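Local coordinates for hypothetical protein (Chlorobium tepidum, PDB 2HR2) that is of unknown function but folds into a TPR-like alpha-alpha superhelix, a scaffold that in related proteins often binds peptides or protein partners, at residues E130-R135 / R144-A149; D74-S79 / A109-G114; C59-A64 / G98-S103; A49-G54 / L84-R89; E39-M44 / G54-C59. All coordinates share one frame; numbering follows the deposited sequence.

Interaction 1 of 5, residues E130-R135 / R144-A149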
# COMPACT_ATOMS: atom_id res chain seq x y z
N GLU A 130 15.97 -3.39 -2.65
CA GLU A 130 16.51 -2.73 -3.83
C GLU A 130 15.89 -1.35 -4.06
O GLU A 130 16.59 -0.39 -4.39
CB GLU A 130 16.36 -3.61 -5.08
CG GLU A 130 17.31 -4.82 -5.08
CD GLU A 130 17.11 -5.76 -6.27
OE1 GLU A 130 15.94 -6.02 -6.64
OE2 GLU A 130 18.11 -6.26 -6.82
N MSE A 131 14.57 -1.24 -3.87
CA MSE A 131 13.88 0.04 -4.05
C MSE A 131 14.26 1.07 -3.00
O MSE A 131 14.36 2.26 -3.31
CB MSE A 131 12.36 -0.16 -4.07
CG MSE A 131 11.88 -0.89 -5.30
SE MSE A 131 10.02 -1.43 -5.18
CE MSE A 131 9.17 0.31 -5.21
N ILE A 132 14.46 0.62 -1.77
CA ILE A 132 14.88 1.52 -0.68
C ILE A 132 16.26 2.10 -1.00
O ILE A 132 16.50 3.29 -0.77
CB ILE A 132 14.88 0.79 0.68
CG1 ILE A 132 13.44 0.49 1.11
CG2 ILE A 132 15.54 1.65 1.76
CD1 ILE A 132 13.32 -0.46 2.27
N GLU A 133 17.16 1.27 -1.52
CA GLU A 133 18.49 1.74 -1.92
C GLU A 133 18.38 2.75 -3.05
O GLU A 133 18.96 3.83 -2.99
CB GLU A 133 19.36 0.61 -2.43
CG GLU A 133 19.79 -0.39 -1.41
CD GLU A 133 20.56 -1.51 -2.05
OE1 GLU A 133 20.12 -2.67 -1.91
OE2 GLU A 133 21.56 -1.24 -2.75
N GLU A 134 17.62 2.37 -4.07
CA GLU A 134 17.44 3.17 -5.28
C GLU A 134 16.81 4.53 -5.00
O GLU A 134 17.20 5.53 -5.60
CB GLU A 134 16.56 2.39 -6.26
CG GLU A 134 16.65 2.85 -7.71
CD GLU A 134 15.79 2.01 -8.66
OE1 GLU A 134 14.88 1.30 -8.19
OE2 GLU A 134 16.04 2.07 -9.88
N ARG A 135 15.85 4.57 -4.09
CA ARG A 135 15.14 5.80 -3.78
C ARG A 135 16.02 6.85 -3.10
O ARG A 135 16.62 6.59 -2.06
CB ARG A 135 13.91 5.51 -2.92
CG ARG A 135 13.01 6.72 -2.70
CD ARG A 135 11.68 6.37 -2.02
NE ARG A 135 10.76 7.50 -2.07
CZ ARG A 135 10.81 8.56 -1.27
NH1 ARG A 135 11.72 8.66 -0.32
NH2 ARG A 135 9.94 9.54 -1.42
N ARG A 144 12.56 -1.12 9.70
CA ARG A 144 11.61 -2.19 10.02
C ARG A 144 11.46 -3.15 8.85
O ARG A 144 11.54 -4.36 9.03
CB ARG A 144 10.24 -1.60 10.35
CG ARG A 144 9.12 -2.61 10.59
CD ARG A 144 7.79 -1.92 10.83
NE ARG A 144 7.84 -1.04 11.99
CZ ARG A 144 7.71 -1.44 13.26
NH1 ARG A 144 7.53 -2.73 13.56
NH2 ARG A 144 7.79 -0.55 14.25
N MSE A 145 11.21 -2.59 7.66
CA MSE A 145 11.02 -3.38 6.45
C MSE A 145 12.25 -4.19 6.04
O MSE A 145 12.13 -5.38 5.73
CB MSE A 145 10.60 -2.48 5.28
CG MSE A 145 9.19 -1.93 5.40
SE MSE A 145 8.62 -0.93 3.81
CE MSE A 145 9.65 0.71 4.06
N MSE A 146 13.41 -3.55 6.05
CA MSE A 146 14.64 -4.24 5.67
C MSE A 146 14.98 -5.40 6.60
O MSE A 146 15.44 -6.43 6.14
CB MSE A 146 15.82 -3.29 5.62
CG MSE A 146 15.81 -2.36 4.43
SE MSE A 146 17.38 -1.21 4.44
CE MSE A 146 17.15 -0.27 6.14
N GLU A 147 14.75 -5.22 7.90
CA GLU A 147 15.03 -6.29 8.85
C GLU A 147 14.10 -7.48 8.64
O GLU A 147 14.54 -8.63 8.67
CB GLU A 147 14.96 -5.79 10.29
CG GLU A 147 15.05 -6.90 11.32
CD GLU A 147 15.39 -6.40 12.69
OE1 GLU A 147 16.46 -5.80 12.84
OE2 GLU A 147 14.59 -6.63 13.62
N VAL A 148 12.82 -7.21 8.42
CA VAL A 148 11.87 -8.28 8.14
C VAL A 148 12.28 -8.99 6.85
O VAL A 148 12.33 -10.22 6.80
CB VAL A 148 10.43 -7.74 8.02
CG1 VAL A 148 9.49 -8.77 7.40
CG2 VAL A 148 9.92 -7.32 9.38
N ALA A 149 12.59 -8.21 5.82
CA ALA A 149 12.99 -8.75 4.53
C ALA A 149 14.19 -9.68 4.62
O ALA A 149 14.16 -10.78 4.08
CB ALA A 149 13.31 -7.61 3.57
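A small apolar surface contact joins helix 118-134 to helix 142-157, near the C-terminal end of a TPR-like alpha-alpha superhelix. It illustrates how one branched side chain can bridge two helices that follow each other in the chain: Ile-132 reaches across to the selenomethionines Met-145 and Met-146, and the two segments together bury about 139 Å². The backbones keep well apart, with CA of Ile-132 and CA of Met-146 separated by 8.6 Å, so the touching is left to side chains. In Ile-132, CG1 lies beside the backbone N (chi1 -69°) and the branch is then extended, which carries CD1 toward the facing helix. On another side of the same helix, Met-131 packs on Trp-101 and Ile-102, and Val-148 of the partner helix on Tyr-106, which holds the pair to helix 97-114; Ala-149, resting on Phe-125 and Val-129, packs the two helices on each other. Arg-135, where helix 118-134 ends, binds the carbonyl of Gln-95. A glycerol, probably from the crystallisation liquor, lies about 4 Å from the Met-145 side chain. The two selenomethionines offer different parts of themselves to the isoleucine. Met-145 presents its terminal methyl, CE to Ile-132 CD1 at 4.2 Å. Met-146 is touched near its root: chi1 (-73°) places CG beside the backbone N, where it meets Ile-132 CD1 at 3.8 Å.

Interaction 2 of 5, residues D74-S79 / A109-G114; sequences DEALHS and ALALDG
Flat groups stay to one side where Leu-77 meets Ala-111 and Leu-112: the ring of His-78 has the carbonyl O of Asp-74, one turn back on the same helix, in plane at its edge, and the side-chain contacts are all between aliphatic carbons. Helix 73-90 and helix 97-114 are successive in the chain and form an antiparallel hairpin; the axes of the short segments 74-79 and 109-114 approach to 8.5 Å and are inclined at 145°. Small residues permit this closeness. Ala-111 CB sits against the backbone of the facing helix, 3.8 Å from Leu-77 N, and is 3.9 Å from Leu-77 CB; it also meets Ala-76 CB at 4.3 Å. The side chain of Leu-77 then runs on past the alanine. With CG opposite the backbone N (chi1 180°), it brings both methyls to the isopropyl end of Leu-112, CD1 and CD2 each lying 4.1 Å from Leu-112 CD2. Neighbouring helices complete the surroundings: Leu-112 touches Ala-121 of helix 118-134, and Ala-109, pointing away from the contact, packs on Phe-125. All four touching residues are buried and the side chains that meet are hydrocarbon, which implies that the hairpin is held here by close fit and exclusion of water, while polar ties go to other helices, Ser-79 OG to His-60 O and Asp-113 to Arg-152.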
# COMPACT_ATOMS: atom_id res chain seq x y z
N ASP A 74 -5.13 -13.00 1.98
CA ASP A 74 -5.72 -13.15 0.66
C ASP A 74 -6.23 -11.80 0.15
O ASP A 74 -5.90 -11.39 -0.96
CB ASP A 74 -6.83 -14.20 0.66
CG ASP A 74 -7.15 -14.71 -0.74
OD1 ASP A 74 -6.49 -14.29 -1.72
OD2 ASP A 74 -8.07 -15.55 -0.86
N GLU A 75 -7.00 -11.10 0.98
CA GLU A 75 -7.51 -9.78 0.61
C GLU A 75 -6.39 -8.76 0.46
O GLU A 75 -6.46 -7.87 -0.38
CB GLU A 75 -8.54 -9.29 1.63
CG GLU A 75 -9.81 -10.14 1.72
CD GLU A 75 -10.82 -9.62 2.74
OE1 GLU A 75 -10.60 -8.53 3.33
OE2 GLU A 75 -11.85 -10.31 2.94
N ALA A 76 -5.36 -8.88 1.30
CA ALA A 76 -4.21 -7.98 1.25
C ALA A 76 -3.48 -8.10 -0.08
O ALA A 76 -3.13 -7.09 -0.70
CB ALA A 76 -3.25 -8.27 2.40
N LEU A 77 -3.25 -9.33 -0.52
CA LEU A 77 -2.57 -9.60 -1.78
C LEU A 77 -3.29 -8.94 -2.95
O LEU A 77 -2.66 -8.31 -3.79
CB LEU A 77 -2.47 -11.11 -2.01
CG LEU A 77 -1.78 -11.59 -3.29
CD1 LEU A 77 -0.39 -11.00 -3.42
CD2 LEU A 77 -1.72 -13.10 -3.31
N HIS A 78 -4.62 -9.09 -2.99
CA HIS A 78 -5.41 -8.51 -4.07
C HIS A 78 -5.40 -6.99 -4.06
O HIS A 78 -5.35 -6.37 -5.12
CB HIS A 78 -6.81 -9.13 -4.14
CG HIS A 78 -6.81 -10.47 -4.81
ND1 HIS A 78 -6.92 -10.62 -6.18
CD2 HIS A 78 -6.62 -11.71 -4.31
CE1 HIS A 78 -6.84 -11.90 -6.49
NE2 HIS A 78 -6.66 -12.59 -5.37
N SER A 79 -5.41 -6.39 -2.88
CA SER A 79 -5.37 -4.94 -2.78
C SER A 79 -4.00 -4.42 -3.22
O SER A 79 -3.92 -3.44 -3.95
CB SER A 79 -5.70 -4.49 -1.37
OG SER A 79 -5.84 -3.08 -1.33
N ALA A 109 4.77 -8.90 -0.41
CA ALA A 109 5.72 -9.88 0.09
C ALA A 109 5.18 -10.55 1.36
O ALA A 109 5.21 -11.77 1.47
CB ALA A 109 7.06 -9.23 0.37
N LEU A 110 4.67 -9.74 2.29
CA LEU A 110 4.09 -10.26 3.53
C LEU A 110 2.89 -11.15 3.27
O LEU A 110 2.70 -12.16 3.94
CB LEU A 110 3.66 -9.13 4.47
CG LEU A 110 4.71 -8.19 5.07
CD1 LEU A 110 4.02 -7.09 5.87
CD2 LEU A 110 5.71 -8.95 5.93
N ALA A 111 2.07 -10.76 2.29
CA ALA A 111 0.87 -11.52 1.95
C ALA A 111 1.24 -12.88 1.35
O ALA A 111 0.70 -13.90 1.76
CB ALA A 111 -0.00 -10.73 0.99
N LEU A 112 2.14 -12.88 0.37
CA LEU A 112 2.60 -14.11 -0.25
C LEU A 112 3.21 -15.04 0.78
O LEU A 112 2.98 -16.25 0.75
CB LEU A 112 3.63 -13.82 -1.34
CG LEU A 112 3.11 -13.15 -2.61
CD1 LEU A 112 4.25 -12.58 -3.44
CD2 LEU A 112 2.26 -14.12 -3.43
N ASP A 113 3.99 -14.47 1.70
CA ASP A 113 4.64 -15.24 2.75
C ASP A 113 3.58 -15.83 3.69
O ASP A 113 3.65 -17.01 4.05
CB ASP A 113 5.61 -14.33 3.51
CG ASP A 113 6.49 -15.08 4.49
OD1 ASP A 113 6.48 -16.33 4.49
OD2 ASP A 113 7.22 -14.40 5.25
N GLY A 114 2.60 -15.01 4.06
CA GLY A 114 1.50 -15.45 4.93
C GLY A 114 0.63 -16.55 4.33
O GLY A 114 0.04 -17.35 5.05

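Interaction 3 of 5, residues C59-A64 / G98-S103; sequences CHAGLA and GKLWIS
Ser-103 OG is gripped by two small molecules, a water at 2.8 Å and the O1 hydroxyl of a glycerol, and through the water it is tied to helix 52-69. The same water donates to Ala-61 O, 2.7 Å away, and so spans a separation of 4.3 Å between Ala-61 O and Ser-103 OG. Chi1 of Ser-103 (172°) sets OG opposite the backbone N, swinging the hydroxyl toward the facing helix, where the water can accept or donate to it. Beside this bridge the contact is largely apolar. Ala-61 CB points toward helix 97-114, approaching Leu-100 O at 3.9 Å and Leu-100 CB at 4.2 Å; the small methyl lets the two backbones come near, with CA of Ala-61 and CA of Leu-100 only 6.2 Å apart. Leu-100 also packs on Phe-58, and Ser-103 on Glu-65, which extends the seam both ways along helix 52-69. The glycerol probably came from the crystallisation liquor, although such molecules often mark pockets. Lying about 2 Å from the centre of the chain, the contact sets side by side two helices that have helix 73-90 between them in sequence, the next-but-one neighbour packing characteristic of TPR-like alpha-alpha superhelices.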
# COMPACT_ATOMS: atom_id res chain seq x y z
N CYS A 59 -5.25 4.44 -1.97
CA CYS A 59 -6.20 3.75 -1.10
C CYS A 59 -5.89 2.25 -1.02
O CYS A 59 -5.93 1.67 0.07
CB CYS A 59 -7.64 3.95 -1.59
SG CYS A 59 -8.24 5.65 -1.50
N HIS A 60 -5.61 1.64 -2.17
CA HIS A 60 -5.26 0.21 -2.21
C HIS A 60 -3.95 -0.12 -1.48
O HIS A 60 -3.83 -1.19 -0.88
CB HIS A 60 -5.18 -0.31 -3.65
CG HIS A 60 -6.52 -0.58 -4.27
ND1 HIS A 60 -7.01 0.17 -5.32
CD2 HIS A 60 -7.46 -1.51 -4.00
CE1 HIS A 60 -8.19 -0.30 -5.67
NE2 HIS A 60 -8.49 -1.32 -4.89
N ALA A 61 -2.98 0.79 -1.54
CA ALA A 61 -1.72 0.59 -0.84
C ALA A 61 -1.98 0.59 0.66
O ALA A 61 -1.54 -0.31 1.38
CB ALA A 61 -0.74 1.70 -1.18
N GLY A 62 -2.72 1.59 1.12
CA GLY A 62 -3.09 1.70 2.53
C GLY A 62 -3.92 0.51 2.98
O GLY A 62 -3.69 -0.03 4.06
N LEU A 63 -4.86 0.09 2.14
CA LEU A 63 -5.72 -1.05 2.46
C LEU A 63 -4.90 -2.33 2.59
O LEU A 63 -5.14 -3.13 3.49
CB LEU A 63 -6.82 -1.21 1.40
CG LEU A 63 -7.81 -2.38 1.55
CD1 LEU A 63 -8.50 -2.39 2.91
CD2 LEU A 63 -8.85 -2.31 0.45
N ALA A 64 -3.94 -2.51 1.69
CA ALA A 64 -3.08 -3.69 1.71
C ALA A 64 -2.26 -3.76 2.99
O ALA A 64 -2.10 -4.82 3.58
CB ALA A 64 -2.16 -3.70 0.50
N GLY A 98 6.36 7.40 -4.17
CA GLY A 98 7.28 6.27 -4.03
C GLY A 98 7.22 5.53 -2.71
O GLY A 98 7.48 4.33 -2.65
N LYS A 99 6.90 6.25 -1.63
CA LYS A 99 6.76 5.64 -0.31
C LYS A 99 5.60 4.64 -0.30
O LYS A 99 5.70 3.57 0.31
CB LYS A 99 6.56 6.70 0.77
CG LYS A 99 7.78 7.60 0.94
CD LYS A 99 7.64 8.57 2.11
CE LYS A 99 6.59 9.64 1.88
NZ LYS A 99 6.54 10.55 3.07
N LEU A 100 4.51 4.98 -0.98
CA LEU A 100 3.37 4.07 -1.08
C LEU A 100 3.65 2.91 -2.05
O LEU A 100 3.10 1.83 -1.87
CB LEU A 100 2.10 4.83 -1.48
CG LEU A 100 1.56 5.82 -0.43
CD1 LEU A 100 0.38 6.61 -0.98
CD2 LEU A 100 1.16 5.10 0.85
N TRP A 101 4.50 3.14 -3.06
CA TRP A 101 4.88 2.08 -3.99
C TRP A 101 5.61 1.00 -3.19
O TRP A 101 5.24 -0.17 -3.23
CB TRP A 101 5.82 2.62 -5.08
CG TRP A 101 6.06 1.71 -6.26
CD1 TRP A 101 5.78 0.38 -6.37
CD2 TRP A 101 6.75 2.07 -7.47
NE1 TRP A 101 6.19 -0.10 -7.59
CE2 TRP A 101 6.79 0.92 -8.28
CE3 TRP A 101 7.30 3.26 -7.95
CZ2 TRP A 101 7.37 0.92 -9.54
CZ3 TRP A 101 7.88 3.26 -9.21
CH2 TRP A 101 7.91 2.10 -9.99
N ILE A 102 6.64 1.42 -2.45
CA ILE A 102 7.44 0.52 -1.63
C ILE A 102 6.55 -0.23 -0.63
O ILE A 102 6.71 -1.43 -0.43
CB ILE A 102 8.58 1.28 -0.89
CG1 ILE A 102 9.62 1.79 -1.90
CG2 ILE A 102 9.28 0.37 0.13
CD1 ILE A 102 10.69 2.68 -1.31
N SER A 103 5.62 0.49 -0.02
CA SER A 103 4.67 -0.10 0.92
C SER A 103 3.87 -1.24 0.28
O SER A 103 3.71 -2.30 0.88
CB SER A 103 3.71 0.99 1.43
OG SER A 103 2.66 0.44 2.21
O HOH W 1 0.88 -1.38 1.15

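Interaction 4 of 5, residues A49-G54 / L84-R89; sequences AFDHAG and LHYFNR
Tyr-86 lays one face of its ring on the first turn of helix 52-69, and this is the tight half of the contact. Gly-54 CA stands 4.0 Å from the ring centroid, 28° off the normal, in a CH-pi contact; the bare glycine leaves room for both the ring and the capping carboxylate of Asp-51. Over the same ring, Ala-53 O lies toward the rim, and Ala-53 CB, though its residue is exposed, still packs on Tyr-86 CE1 at 3.6 Å. Tyr-86 can bridge from helix 73-90 because its CG is opposite the backbone N (chi1 176°), which projects the ring away from its own helix. The looser side belongs to Asp-51, which is exposed and whose carboxylate approaches the phenol no closer than 4.0 Å, OD2 to Tyr-86 OH. That carboxylate is engaged locally instead. As the N-cap, Asp-51 accepts from Gly-54 N through OD1 at 3.2 Å, in a nearly straight bond (163°) that reaches the oxygen from above the carboxylate plane. One turn of helix thus has its backbone N-H capped by an acid while its glycine CH lies under a ring, so the tyrosine probably gains from dispersion and a weakly polarised C-H.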
# COMPACT_ATOMS: atom_id res chain seq x y z
N ALA A 49 -12.75 17.19 -12.41
CA ALA A 49 -11.31 16.89 -12.43
C ALA A 49 -10.84 16.27 -11.12
O ALA A 49 -10.98 16.86 -10.05
CB ALA A 49 -10.51 18.15 -12.73
N PHE A 50 -10.28 15.07 -11.22
CA PHE A 50 -9.80 14.32 -10.07
C PHE A 50 -8.94 13.16 -10.58
O PHE A 50 -9.28 12.55 -11.59
CB PHE A 50 -10.99 13.79 -9.28
CG PHE A 50 -10.63 13.12 -8.01
CD1 PHE A 50 -10.41 13.86 -6.87
CD2 PHE A 50 -10.55 11.74 -7.94
CE1 PHE A 50 -10.09 13.24 -5.69
CE2 PHE A 50 -10.23 11.11 -6.76
CZ PHE A 50 -10.00 11.87 -5.62
N ASP A 51 -7.84 12.87 -9.90
CA ASP A 51 -6.96 11.78 -10.31
C ASP A 51 -7.44 10.46 -9.69
O ASP A 51 -6.91 10.02 -8.67
CB ASP A 51 -5.51 12.09 -9.90
CG ASP A 51 -4.51 11.04 -10.37
OD1 ASP A 51 -4.87 10.17 -11.20
OD2 ASP A 51 -3.36 11.08 -9.91
N HIS A 52 -8.43 9.83 -10.31
CA HIS A 52 -8.99 8.57 -9.81
C HIS A 52 -8.00 7.42 -9.78
O HIS A 52 -7.96 6.66 -8.82
CB HIS A 52 -10.22 8.14 -10.63
CG HIS A 52 -11.45 8.93 -10.35
ND1 HIS A 52 -11.80 10.05 -11.07
CD2 HIS A 52 -12.43 8.76 -9.42
CE1 HIS A 52 -12.94 10.54 -10.61
NE2 HIS A 52 -13.34 9.78 -9.61
N ALA A 53 -7.19 7.29 -10.83
CA ALA A 53 -6.21 6.22 -10.92
C ALA A 53 -5.21 6.29 -9.76
O ALA A 53 -4.97 5.29 -9.07
CB ALA A 53 -5.49 6.28 -12.25
N GLY A 54 -4.64 7.47 -9.55
CA GLY A 54 -3.69 7.70 -8.48
C GLY A 54 -4.31 7.59 -7.10
O GLY A 54 -3.74 6.97 -6.21
N LEU A 84 -0.17 -1.94 -7.29
CA LEU A 84 1.01 -2.15 -8.12
C LEU A 84 0.72 -2.07 -9.61
O LEU A 84 1.60 -1.72 -10.39
CB LEU A 84 1.66 -3.49 -7.76
CG LEU A 84 2.24 -3.55 -6.34
CD1 LEU A 84 2.58 -4.98 -5.95
CD2 LEU A 84 3.46 -2.65 -6.19
N HIS A 85 -0.51 -2.40 -10.02
CA HIS A 85 -0.91 -2.29 -11.42
C HIS A 85 -0.74 -0.84 -11.88
O HIS A 85 -0.36 -0.58 -13.02
CB HIS A 85 -2.36 -2.76 -11.62
CG HIS A 85 -2.82 -2.74 -13.05
ND1 HIS A 85 -2.50 -3.74 -13.95
CD2 HIS A 85 -3.59 -1.86 -13.73
CE1 HIS A 85 -3.04 -3.47 -15.12
NE2 HIS A 85 -3.71 -2.34 -15.02
N TYR A 86 -1.02 0.11 -10.98
CA TYR A 86 -0.85 1.53 -11.26
C TYR A 86 0.61 1.97 -11.16
O TYR A 86 1.13 2.62 -12.06
CB TYR A 86 -1.71 2.37 -10.30
CG TYR A 86 -1.51 3.87 -10.45
CD1 TYR A 86 -2.15 4.58 -11.46
CD2 TYR A 86 -0.68 4.57 -9.57
CE1 TYR A 86 -1.97 5.94 -11.60
CE2 TYR A 86 -0.50 5.94 -9.71
CZ TYR A 86 -1.15 6.62 -10.73
OH TYR A 86 -0.98 7.98 -10.87
N PHE A 87 1.27 1.61 -10.06
CA PHE A 87 2.66 2.03 -9.84
C PHE A 87 3.65 1.50 -10.88
O PHE A 87 4.61 2.20 -11.23
CB PHE A 87 3.15 1.67 -8.43
CG PHE A 87 2.46 2.44 -7.33
CD1 PHE A 87 2.52 3.82 -7.28
CD2 PHE A 87 1.81 1.76 -6.31
CE1 PHE A 87 1.90 4.52 -6.26
CE2 PHE A 87 1.19 2.46 -5.28
CZ PHE A 87 1.24 3.84 -5.26
N ASN A 88 3.45 0.29 -11.38
CA ASN A 88 4.34 -0.25 -12.40
C ASN A 88 4.19 0.50 -13.73
O ASN A 88 5.14 0.60 -14.49
CB ASN A 88 4.12 -1.76 -12.59
CG ASN A 88 4.54 -2.57 -11.36
OD1 ASN A 88 5.22 -2.07 -10.46
ND2 ASN A 88 4.14 -3.83 -11.34
N ARG A 89 3.00 1.06 -13.98
CA ARG A 89 2.74 1.81 -15.21
C ARG A 89 3.10 3.30 -15.08
O ARG A 89 3.92 3.80 -15.85
CB ARG A 89 1.27 1.67 -15.62

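Interaction 5 of 5, residues E39-M44 / G54-C59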
# COMPACT_ATOMS: atom_id res chain seq x y z
N GLU A 39 -15.16 4.59 -2.06
CA GLU A 39 -16.60 4.63 -2.27
C GLU A 39 -17.05 6.07 -2.55
O GLU A 39 -17.85 6.31 -3.46
CB GLU A 39 -17.32 4.07 -1.04
CG GLU A 39 -18.83 3.91 -1.19
CD GLU A 39 -19.45 3.12 -0.03
OE1 GLU A 39 -18.71 2.72 0.90
OE2 GLU A 39 -20.69 2.90 -0.06
N ILE A 40 -16.50 7.02 -1.79
CA ILE A 40 -16.81 8.43 -1.96
C ILE A 40 -16.24 8.97 -3.27
O ILE A 40 -16.92 9.70 -3.99
CB ILE A 40 -16.26 9.28 -0.78
CG1 ILE A 40 -17.00 8.94 0.51
CG2 ILE A 40 -16.43 10.78 -1.07
CD1 ILE A 40 -16.37 9.51 1.76
N SER A 41 -14.99 8.62 -3.58
CA SER A 41 -14.35 9.11 -4.80
C SER A 41 -15.09 8.67 -6.06
O SER A 41 -15.12 9.41 -7.04
CB SER A 41 -12.89 8.66 -4.89
OG SER A 41 -12.80 7.28 -5.22
N HIS A 42 -15.69 7.49 -6.02
CA HIS A 42 -16.44 6.98 -7.18
C HIS A 42 -17.89 7.48 -7.29
O HIS A 42 -18.61 7.05 -8.19
CB HIS A 42 -16.36 5.45 -7.25
CG HIS A 42 -14.98 4.94 -7.50
ND1 HIS A 42 -14.27 4.21 -6.57
CD2 HIS A 42 -14.15 5.12 -8.55
CE1 HIS A 42 -13.08 3.92 -7.05
NE2 HIS A 42 -12.97 4.47 -8.25
N THR A 43 -18.32 8.37 -6.40
CA THR A 43 -19.66 8.97 -6.48
C THR A 43 -19.61 10.32 -7.20
O THR A 43 -20.64 10.97 -7.36
CB THR A 43 -20.29 9.23 -5.09
OG1 THR A 43 -19.58 10.28 -4.41
CG2 THR A 43 -20.31 7.97 -4.23
N MSE A 44 -18.41 10.73 -7.62
CA MSE A 44 -18.25 12.00 -8.33
C MSE A 44 -18.70 11.85 -9.77
O MSE A 44 -18.62 10.76 -10.33
CB MSE A 44 -16.77 12.41 -8.36
CG MSE A 44 -16.25 13.07 -7.11
SE MSE A 44 -14.34 13.45 -7.26
CE MSE A 44 -13.62 12.23 -6.06
N GLY A 54 -4.64 7.47 -9.55
CA GLY A 54 -3.69 7.70 -8.48
C GLY A 54 -4.31 7.59 -7.10
O GLY A 54 -3.74 6.97 -6.21
N PHE A 55 -5.48 8.19 -6.92
CA PHE A 55 -6.16 8.15 -5.64
C PHE A 55 -6.53 6.72 -5.24
O PHE A 55 -6.33 6.33 -4.09
CB PHE A 55 -7.40 9.03 -5.66
CG PHE A 55 -8.06 9.16 -4.32
CD1 PHE A 55 -7.56 10.04 -3.38
CD2 PHE A 55 -9.18 8.42 -4.01
CE1 PHE A 55 -8.16 10.17 -2.15
CE2 PHE A 55 -9.80 8.54 -2.77
CZ PHE A 55 -9.28 9.42 -1.84
N ASP A 56 -7.06 5.95 -6.19
CA ASP A 56 -7.40 4.55 -5.92
C ASP A 56 -6.15 3.73 -5.57
O ASP A 56 -6.19 2.84 -4.71
CB ASP A 56 -8.17 3.92 -7.09
CG ASP A 56 -9.59 4.46 -7.24
OD1 ASP A 56 -10.17 4.94 -6.24
OD2 ASP A 56 -10.14 4.40 -8.36
N ALA A 57 -5.03 4.04 -6.22
CA ALA A 57 -3.76 3.36 -5.93
C ALA A 57 -3.32 3.60 -4.50
O ALA A 57 -2.87 2.69 -3.81
CB ALA A 57 -2.69 3.82 -6.90
N PHE A 58 -3.45 4.85 -4.04
CA PHE A 58 -3.06 5.23 -2.69
C PHE A 58 -3.95 4.51 -1.68
O PHE A 58 -3.46 4.01 -0.67
CB PHE A 58 -3.20 6.75 -2.53
CG PHE A 58 -2.12 7.56 -3.22
CD1 PHE A 58 -1.46 7.11 -4.36
CD2 PHE A 58 -1.83 8.84 -2.76
CE1 PHE A 58 -0.50 7.89 -4.99
CE2 PHE A 58 -0.87 9.62 -3.38
CZ PHE A 58 -0.21 9.15 -4.50
N CYS A 59 -5.25 4.44 -1.97
CA CYS A 59 -6.20 3.75 -1.10
C CYS A 59 -5.89 2.25 -1.02
O CYS A 59 -5.93 1.67 0.07
CB CYS A 59 -7.64 3.95 -1.59
SG CYS A 59 -8.24 5.65 -1.50
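Polar contact comes first, between His-42 and Asp-56. The imidazole NE2 donates to OD2 at 2.8 Å, a weak bond because the N-H is bent well off line (130°); OD2 lies at the ring edge, near its plane, while ring and carboxylate are turned 37° against each other. In both residues CG sits beside the backbone N, and the two side chains then reach toward each other from facing directions. On the other ring nitrogen, ND1 makes a weak bond to Met-38 O, consistent with a ring that carries both protons. Thr-43 supplies a local polar lock: its OG1 (2.8 Å) and its N (3.1 Å) both bind Ile-40 O, the hydroxyl lying in the carbonyl plane on a lone pair. These bonds accompany the type I turn from Ser-41 to Met-44 that finishes helix 27-41, the first arm of a helical hairpin whose second arm is helix 52-69 in this TPR-like superhelix. Apolar contact lies deeper in the hairpin. Ser-41 CB meets Phe-55 CE2 obliquely at 3.7 Å, the serine hydroxyl being bonded back to Met-38 O. Beyond the serine, Phe-55 meets Phe-50 edge-to-face and touches Ala-11 of helix 4-24.

How the interactions relate
From the N terminus, interaction 5 closes the first and shortest of the loops within residues 39-114, pairing the end of helix 27-41 with helix 52-69. Interaction 4 opens before interaction 5 has closed, and the two cross, sharing Gly-54; it carries helix 52-69 over to helix 73-90. Interactions 3 and 2 follow, each crossing interaction 4 and each other, and both end on helix 97-114, so that helices 52-69, 73-90 and 97-114 are tied pairwise. Interactions 5, 4, 3 and 2 thus form an overlapping run. Interaction 1 adds a separate loop at the C-terminal end, joining helices 118-134 and 142-157, yet it touches interaction 3 through Met-131 on Trp-101 and interaction 2 through Val-148 on Leu-110.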